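Local coordinates for DUF1254 domain-containing protein (Vibrio parahaemolyticus, PDB 3U07), which is of unknown function but contains DUF1254 and DUF1214 family regions and probably carries a signal peptide for export, at residues E105-I110 against A176-N181; K340-N343 against F347-V350. The protein carries 2 engineered substitutions. One frame throughout, in Å; residues are numbered along the deposited sequence.

Contact 1: residues E105-I110 against A176-N181; sequences EGRYWI and AKVALN
Arg107 meets Val178 and Ala179 because its side chain leaves the backbone extended, with CG anti to N (chi1 -169°) and the next bond also extended, and then bends at chi3 (-57°). The straight first half carries CD across from the loop ahead of strand 109-115 to the helix 173-183, and the bend turns the guanidinium so that one face lies against the helix.

Both helix residues come over that same face, Ala179 over the centre and NH1, Val178 obliquely above NH2. The backbone N of Ala179 sits 4.0 Å above the centre of the Arg107 guanidinium plane, while Ala179 CB lies 3.7 Å from Arg107 NH1 and 4.2 Å from Arg107 CD. Val178 CG1 is modelled 3.0 Å from Arg107 NH2, too close for a nitrogen and a methyl, so this detail is doubtful.

No hydrogen bond joins the two segments. Instead, each guanidinium nitrogen has a polar partner outside them: NE forms a salt bridge with Asp104 OD1, NH2 another with OD2 of Asp175 in the first turn of the same helix, and NH1 a hydrogen bond to Met169 O.

The example illustrates how a buried arginine can join parts of a fold: polar partners fix the rotation of its flat end and probably balance the charge, while alanine and valine of the helix supply van der Waals packing.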
ATOM      1  N   GLU A 105       5.266  -6.824 -23.300  1.00 25.22           N
ATOM      2  CA  GLU A 105       3.819  -6.946 -23.415  1.00 31.08           C
ATOM      3  C   GLU A 105       3.200  -7.962 -22.466  1.00 31.35           C
ATOM      4  O   GLU A 105       3.690  -9.086 -22.332  1.00 26.57           O
ATOM      5  CB  GLU A 105       3.427  -7.301 -24.851  1.00 40.75           C
ATOM      6  CG  GLU A 105       1.926  -7.345 -25.064  1.00 39.72           C
ATOM      7  CD  GLU A 105       1.548  -7.591 -26.508  1.00 52.68           C
ATOM      8  OE1 GLU A 105       1.197  -8.741 -26.850  1.00 54.67           O
ATOM      9  OE2 GLU A 105       1.612  -6.627 -27.299  1.00 54.90           O
ATOM     10  N   GLY A 106       2.114  -7.553 -21.815  1.00 33.87           N
ATOM     11  CA  GLY A 106       1.420  -8.437 -20.897  1.00 35.71           C
ATOM     12  C   GLY A 106       1.863  -8.443 -19.444  1.00 33.72           C
ATOM     13  O   GLY A 106       1.075  -8.796 -18.570  1.00 36.18           O
ATOM     14  N   ARG A 107       3.103  -8.053 -19.166  1.00 24.08           N
ATOM     15  CA  ARG A 107       3.583  -8.067 -17.793  1.00 24.37           C
ATOM     16  C   ARG A 107       3.035  -6.927 -16.944  1.00 26.57           C
ATOM     17  O   ARG A 107       3.160  -5.755 -17.303  1.00 23.82           O
ATOM     18  CB  ARG A 107       5.111  -8.038 -17.761  1.00 24.92           C
ATOM     19  CG  ARG A 107       5.697  -8.305 -16.378  1.00 20.17           C
ATOM     20  CD  ARG A 107       7.209  -8.234 -16.391  1.00 24.68           C
ATOM     21  NE  ARG A 107       7.790  -9.175 -17.345  1.00 30.96           N
ATOM     22  CZ  ARG A 107       7.878 -10.489 -17.156  1.00 35.84           C
ATOM     23  NH1 ARG A 107       7.426 -11.036 -16.035  1.00 32.28           N
ATOM     24  NH2 ARG A 107       8.412 -11.257 -18.097  1.00 35.90           N
ATOM     25  N   TYR A 108       2.407  -7.275 -15.824  1.00 22.61           N
ATOM     26  CA  TYR A 108       1.863  -6.269 -14.917  1.00 25.22           C
ATOM     27  C   TYR A 108       3.015  -5.629 -14.147  1.00 24.56           C
ATOM     28  O   TYR A 108       3.963  -6.309 -13.750  1.00 25.88           O
ATOM     29  CB  TYR A 108       0.902  -6.893 -13.899  1.00 23.46           C
ATOM     30  CG  TYR A 108       0.390  -5.902 -12.868  1.00 23.87           C
ATOM     31  CD1 TYR A 108      -0.718  -5.098 -13.133  1.00 30.99           C
ATOM     32  CD2 TYR A 108       1.043  -5.732 -11.649  1.00 24.53           C
ATOM     33  CE1 TYR A 108      -1.160  -4.146 -12.213  1.00 28.29           C
ATOM     34  CE2 TYR A 108       0.608  -4.777 -10.719  1.00 28.04           C
ATOM     35  CZ  TYR A 108      -0.492  -3.990 -11.011  1.00 28.79           C
ATOM     36  OH  TYR A 108      -0.927  -3.036 -10.112  1.00 25.00           O
ATOM     37  N   TRP A 109       2.930  -4.318 -13.953  1.00 27.90           N
ATOM     38  CA  TRP A 109       3.936  -3.582 -13.192  1.00 24.03           C
ATOM     39  C   TRP A 109       3.297  -2.313 -12.678  1.00 22.40           C
ATOM     40  O   TRP A 109       2.316  -1.825 -13.245  1.00 26.98           O
ATOM     41  CB  TRP A 109       5.151  -3.218 -14.046  1.00 24.81           C
ATOM     42  CG  TRP A 109       4.842  -2.304 -15.199  1.00 21.04           C
ATOM     43  CD1 TRP A 109       4.446  -2.670 -16.454  1.00 27.89           C
ATOM     44  CD2 TRP A 109       4.905  -0.874 -15.200  1.00 22.39           C
ATOM     45  NE1 TRP A 109       4.264  -1.557 -17.238  1.00 30.26           N
ATOM     46  CE2 TRP A 109       4.541  -0.441 -16.495  1.00 25.54           C
ATOM     47  CE3 TRP A 109       5.240   0.083 -14.233  1.00 21.40           C
ATOM     48  CZ2 TRP A 109       4.498   0.913 -16.847  1.00 18.53           C
ATOM     49  CZ3 TRP A 109       5.198   1.429 -14.582  1.00 25.76           C
ATOM     50  CH2 TRP A 109       4.831   1.831 -15.880  1.00 23.94           C
ATOM     51  N   ILE A 110       3.845  -1.781 -11.595  1.00 18.01           N
ATOM     52  CA  ILE A 110       3.310  -0.555 -11.029  1.00 17.09           C
ATOM     53  C   ILE A 110       4.350   0.171 -10.187  1.00 18.75           C
ATOM     54  O   ILE A 110       5.128  -0.458  -9.465  1.00 22.45           O
ATOM     55  CB  ILE A 110       2.058  -0.848 -10.158  1.00 30.21           C
ATOM     56  CG1 ILE A 110       1.458   0.461  -9.642  1.00 25.66           C
ATOM     57  CG2 ILE A 110       2.428  -1.778  -9.001  1.00 25.23           C
ATOM     58  CD1 ILE A 110       0.056   0.308  -9.115  1.00 20.56           C
ATOM     59  N   ALA A 176      10.368 -14.973 -13.827  1.00 48.10           N
ATOM     60  CA  ALA A 176      10.869 -14.056 -12.816  1.00 44.37           C
ATOM     61  C   ALA A 176      12.249 -13.563 -13.232  1.00 47.59           C
ATOM     62  O   ALA A 176      12.623 -12.423 -12.955  1.00 51.04           O
ATOM     63  CB  ALA A 176      10.946 -14.760 -11.470  1.00 48.94           C
ATOM     64  N   LYS A 177      13.012 -14.423 -13.896  1.00 47.12           N
ATOM     65  CA  LYS A 177      14.337 -14.031 -14.340  1.00 52.03           C
ATOM     66  C   LYS A 177      14.203 -12.946 -15.412  1.00 51.57           C
ATOM     67  O   LYS A 177      15.102 -12.125 -15.598  1.00 51.07           O
ATOM     68  CB  LYS A 177      15.092 -15.245 -14.885  1.00 62.83           C
ATOM     69  CG  LYS A 177      16.387 -15.544 -14.136  1.00 70.20           C
ATOM     70  CD  LYS A 177      17.100 -16.749 -14.730  1.00 76.87           C
ATOM     71  CE  LYS A 177      16.888 -18.003 -13.892  1.00 77.53           C
ATOM     72  NZ  LYS A 177      17.054 -19.247 -14.698  1.00 75.38           N
ATOM     73  N   VAL A 178      13.074 -12.942 -16.115  1.00 47.12           N
ATOM     74  CA  VAL A 178      12.840 -11.933 -17.142  1.00 49.45           C
ATOM     75  C   VAL A 178      12.540 -10.618 -16.437  1.00 46.36           C
ATOM     76  O   VAL A 178      13.180  -9.601 -16.701  1.00 47.76           O
ATOM     77  CB  VAL A 178      11.637 -12.296 -18.044  1.00 49.82           C
ATOM     78  CG1 VAL A 178      11.307 -11.131 -18.967  1.00 47.15           C
ATOM     79  CG2 VAL A 178      11.956 -13.533 -18.867  1.00 53.55           C
ATOM     80  N   ALA A 179      11.568 -10.656 -15.532  1.00 47.73           N
ATOM     81  CA  ALA A 179      11.166  -9.474 -14.780  1.00 48.57           C
ATOM     82  C   ALA A 179      12.354  -8.865 -14.050  1.00 49.92           C
ATOM     83  O   ALA A 179      12.476  -7.646 -13.968  1.00 48.72           O
ATOM     84  CB  ALA A 179      10.069  -9.834 -13.788  1.00 46.24           C
ATOM     85  N   LEU A 180      13.231  -9.717 -13.527  1.00 46.54           N
ATOM     86  CA  LEU A 180      14.405  -9.247 -12.806  1.00 46.94           C
ATOM     87  C   LEU A 180      15.336  -8.441 -13.702  1.00 49.66           C
ATOM     88  O   LEU A 180      15.950  -7.473 -13.252  1.00 51.53           O
ATOM     89  CB  LEU A 180      15.172 -10.422 -12.202  1.00 49.26           C
ATOM     90  CG  LEU A 180      15.160 -10.429 -10.676  1.00 53.57           C
ATOM     91  CD1 LEU A 180      16.011 -11.577 -10.168  1.00 54.42           C
ATOM     92  CD2 LEU A 180      15.687  -9.095 -10.158  1.00 57.19           C
ATOM     93  N   ASN A 181      15.457  -8.845 -14.963  1.00 48.48           N
ATOM     94  CA  ASN A 181      16.310  -8.111 -15.887  1.00 50.55           C
ATOM     95  C   ASN A 181      15.722  -6.727 -16.111  1.00 46.70           C
ATOM     96  O   ASN A 181      16.443  -5.782 -16.428  1.00 47.91           O
ATOM     97  CB  ASN A 181      16.432  -8.838 -17.227  1.00 57.59           C
ATOM     98  CG  ASN A 181      17.615  -9.780 -17.263  1.00 70.09           C
ATOM     99  OD1 ASN A 181      18.682  -9.470 -16.733  1.00 72.76           O
ATOM    100  ND2 ASN A 181      17.439 -10.930 -17.902  1.00 74.05           N
TER

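Contact 2: residues K340-N343 against F347-V350; sequences KAPN and FWSV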
ATOM      1  N   LYS A 340     -17.638 -17.356 -11.599  1.00 33.38           N
ATOM      2  CA  LYS A 340     -17.433 -16.663 -12.864  1.00 36.35           C
ATOM      3  C   LYS A 340     -16.214 -15.750 -12.677  1.00 33.40           C
ATOM      4  O   LYS A 340     -15.844 -15.406 -11.549  1.00 28.34           O
ATOM      5  CB  LYS A 340     -18.651 -15.796 -13.204  1.00 44.64           C
ATOM      6  CG  LYS A 340     -19.827 -16.547 -13.826  1.00 52.64           C
ATOM      7  CD  LYS A 340     -20.137 -15.970 -15.207  1.00 57.43           C
ATOM      8  CE  LYS A 340     -20.545 -17.034 -16.221  1.00 61.07           C
ATOM      9  NZ  LYS A 340     -22.007 -17.324 -16.228  1.00 64.31           N
ATOM     10  N   ALA A 341     -15.582 -15.357 -13.773  1.00 31.27           N
ATOM     11  CA  ALA A 341     -14.423 -14.477 -13.684  1.00 36.37           C
ATOM     12  C   ALA A 341     -14.800 -13.145 -13.029  1.00 28.27           C
ATOM     13  O   ALA A 341     -15.843 -12.564 -13.336  1.00 27.45           O
ATOM     14  CB  ALA A 341     -13.855 -14.223 -15.072  1.00 42.75           C
ATOM     15  N   PRO A 342     -13.964 -12.656 -12.099  1.00 25.88           N
ATOM     16  CA  PRO A 342     -14.214 -11.382 -11.413  1.00 23.76           C
ATOM     17  C   PRO A 342     -14.046 -10.277 -12.464  1.00 20.85           C
ATOM     18  O   PRO A 342     -13.278 -10.447 -13.411  1.00 24.73           O
ATOM     19  CB  PRO A 342     -13.100 -11.330 -10.367  1.00 22.85           C
ATOM     20  CG  PRO A 342     -12.781 -12.775 -10.120  1.00 29.34           C
ATOM     21  CD  PRO A 342     -12.796 -13.338 -11.517  1.00 26.91           C
ATOM     22  N   ASN A 343     -14.747  -9.158 -12.320  1.00 23.76           N
ATOM     23  CA  ASN A 343     -14.599  -8.080 -13.295  1.00 26.20           C
ATOM     24  C   ASN A 343     -13.325  -7.257 -13.067  1.00 23.77           C
ATOM     25  O   ASN A 343     -13.359  -6.224 -12.395  1.00 22.96           O
ATOM     26  CB  ASN A 343     -15.817  -7.148 -13.269  1.00 30.67           C
ATOM     27  CG  ASN A 343     -17.096  -7.843 -13.708  1.00 43.11           C
ATOM     28  OD1 ASN A 343     -17.092  -8.651 -14.639  1.00 45.66           O
ATOM     29  ND2 ASN A 343     -18.200  -7.518 -13.049  1.00 46.05           N
ATOM     30  N   PHE A 347      -5.814  -8.682 -13.953  1.00 29.96           N
ATOM     31  CA  PHE A 347      -5.800 -10.097 -13.588  1.00 27.22           C
ATOM     32  C   PHE A 347      -6.210 -10.293 -12.139  1.00 24.95           C
ATOM     33  O   PHE A 347      -6.364  -9.326 -11.393  1.00 28.21           O
ATOM     34  CB  PHE A 347      -4.407 -10.697 -13.820  1.00 24.49           C
ATOM     35  CG  PHE A 347      -3.375 -10.291 -12.794  1.00 23.73           C
ATOM     36  CD1 PHE A 347      -3.095 -11.115 -11.704  1.00 24.41           C
ATOM     37  CD2 PHE A 347      -2.650  -9.107 -12.940  1.00 31.22           C
ATOM     38  CE1 PHE A 347      -2.102 -10.772 -10.777  1.00 27.12           C
ATOM     39  CE2 PHE A 347      -1.654  -8.750 -12.017  1.00 29.67           C
ATOM     40  CZ  PHE A 347      -1.380  -9.587 -10.935  1.00 30.21           C
ATOM     41  N   TRP A 348      -6.407 -11.545 -11.744  1.00 22.61           N
ATOM     42  CA  TRP A 348      -6.777 -11.847 -10.371  1.00 22.43           C
ATOM     43  C   TRP A 348      -6.094 -13.122  -9.903  1.00 30.00           C
ATOM     44  O   TRP A 348      -5.517 -13.862 -10.705  1.00 30.31           O
ATOM     45  CB  TRP A 348      -8.297 -11.973 -10.230  1.00 19.18           C
ATOM     46  CG  TRP A 348      -8.925 -12.961 -11.154  1.00 26.29           C
ATOM     47  CD1 TRP A 348      -9.490 -12.703 -12.368  1.00 28.80           C
ATOM     48  CD2 TRP A 348      -9.055 -14.373 -10.943  1.00 29.74           C
ATOM     49  NE1 TRP A 348      -9.968 -13.865 -12.927  1.00 30.98           N
ATOM     50  CE2 TRP A 348      -9.713 -14.905 -12.074  1.00 26.38           C
ATOM     51  CE3 TRP A 348      -8.678 -15.240  -9.907  1.00 29.70           C
ATOM     52  CZ2 TRP A 348     -10.004 -16.268 -12.202  1.00 28.18           C
ATOM     53  CZ3 TRP A 348      -8.966 -16.597 -10.034  1.00 29.76           C
ATOM     54  CH2 TRP A 348      -9.624 -17.096 -11.174  1.00 27.75           C
ATOM     55  N   SER A 349      -6.154 -13.374  -8.600  1.00 24.63           N
ATOM     56  CA  SER A 349      -5.516 -14.551  -8.029  1.00 27.74           C
ATOM     57  C   SER A 349      -6.071 -14.856  -6.641  1.00 27.17           C
ATOM     58  O   SER A 349      -6.688 -14.004  -6.009  1.00 25.32           O
ATOM     59  CB  SER A 349      -4.012 -14.305  -7.912  1.00 30.12           C
ATOM     60  OG  SER A 349      -3.754 -13.212  -7.037  1.00 31.27           O
ATOM     61  N   VAL A 350      -5.865 -16.085  -6.183  1.00 27.62           N
ATOM     62  CA  VAL A 350      -6.285 -16.478  -4.848  1.00 24.33           C
ATOM     63  C   VAL A 350      -5.062 -17.202  -4.299  1.00 25.09           C
ATOM     64  O   VAL A 350      -4.516 -18.093  -4.946  1.00 30.23           O
ATOM     65  CB  VAL A 350      -7.554 -17.392  -4.863  1.00 31.01           C
ATOM     66  CG1 VAL A 350      -8.244 -17.294  -6.199  1.00 30.49           C
ATOM     67  CG2 VAL A 350      -7.204 -18.820  -4.517  1.00 35.65           C
TER
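Pro342 and Trp348 meet chiefly by a CH-pi contact. The CD carbon of Pro342 lies over one face of the indole, 3.4 Å from the centroid of the Trp348 five-membered ring and 20° off its normal. Bonded to the amide nitrogen, that carbon probably has somewhat electron-poor C-H groups, which suit the electron-rich pyrrole part of the indole. The point of contact is displaced toward the rim, so that Pro342 CD comes within 3.2 Å of Trp348 NE1. With chi1 at 55°, Trp348 holds CG between its backbone N and carbonyl carbon, and chi2 of -95° then turns the face of the ring to the proline.

Plain apolar packing broadens the contact. Pro342 CD lies 3.5 Å from Trp348 CD1 and Pro342 CG 4.0 Å from the same atom, the two side chains crossing at about a right angle. Ala341 is a marginal, oblique neighbour of the indole.

Aromatic neighbours extend the cluster: Phe339 and Tyr383 each meet the Trp348 ring edge-to-face. Both belong to the sheet that contains strands 334-340 and 382-388, whereas Trp348 stands on strand 347-354 of another sheet.

The chain thus passes from one sheet to the other between these segments instead of closing a hairpin. Such a sheet-to-sheet connection has the character of a beta-arch, with proline and tryptophan packed inside the bend, and is consistent with the facing sheets of a beta-sandwich.

Both segments of contact 1 precede those of contact 2 in sequence, and the contact centres are about 20 Å apart. The first pair falls in the DUF1254 family, the second in DUF1214, yet the surroundings are alike: in the N-terminal and C-terminal sheet pairs alike, an antiparallel sheet has strand order 1-4-2-3 and its mixed companion 3-2-1-4, which suggests related folds. The segments of the two contacts touch through residues beside them: Tyr108 and Phe347 meet edge-to-face, Tyr108 CG lying 3.6 Å from Phe347 CE2, and Tyr415 of strand 408-417 packs against both rings. This aromatic group joins the loop leading into strand 109-115 to the start of strand 347-354, linking the two family regions.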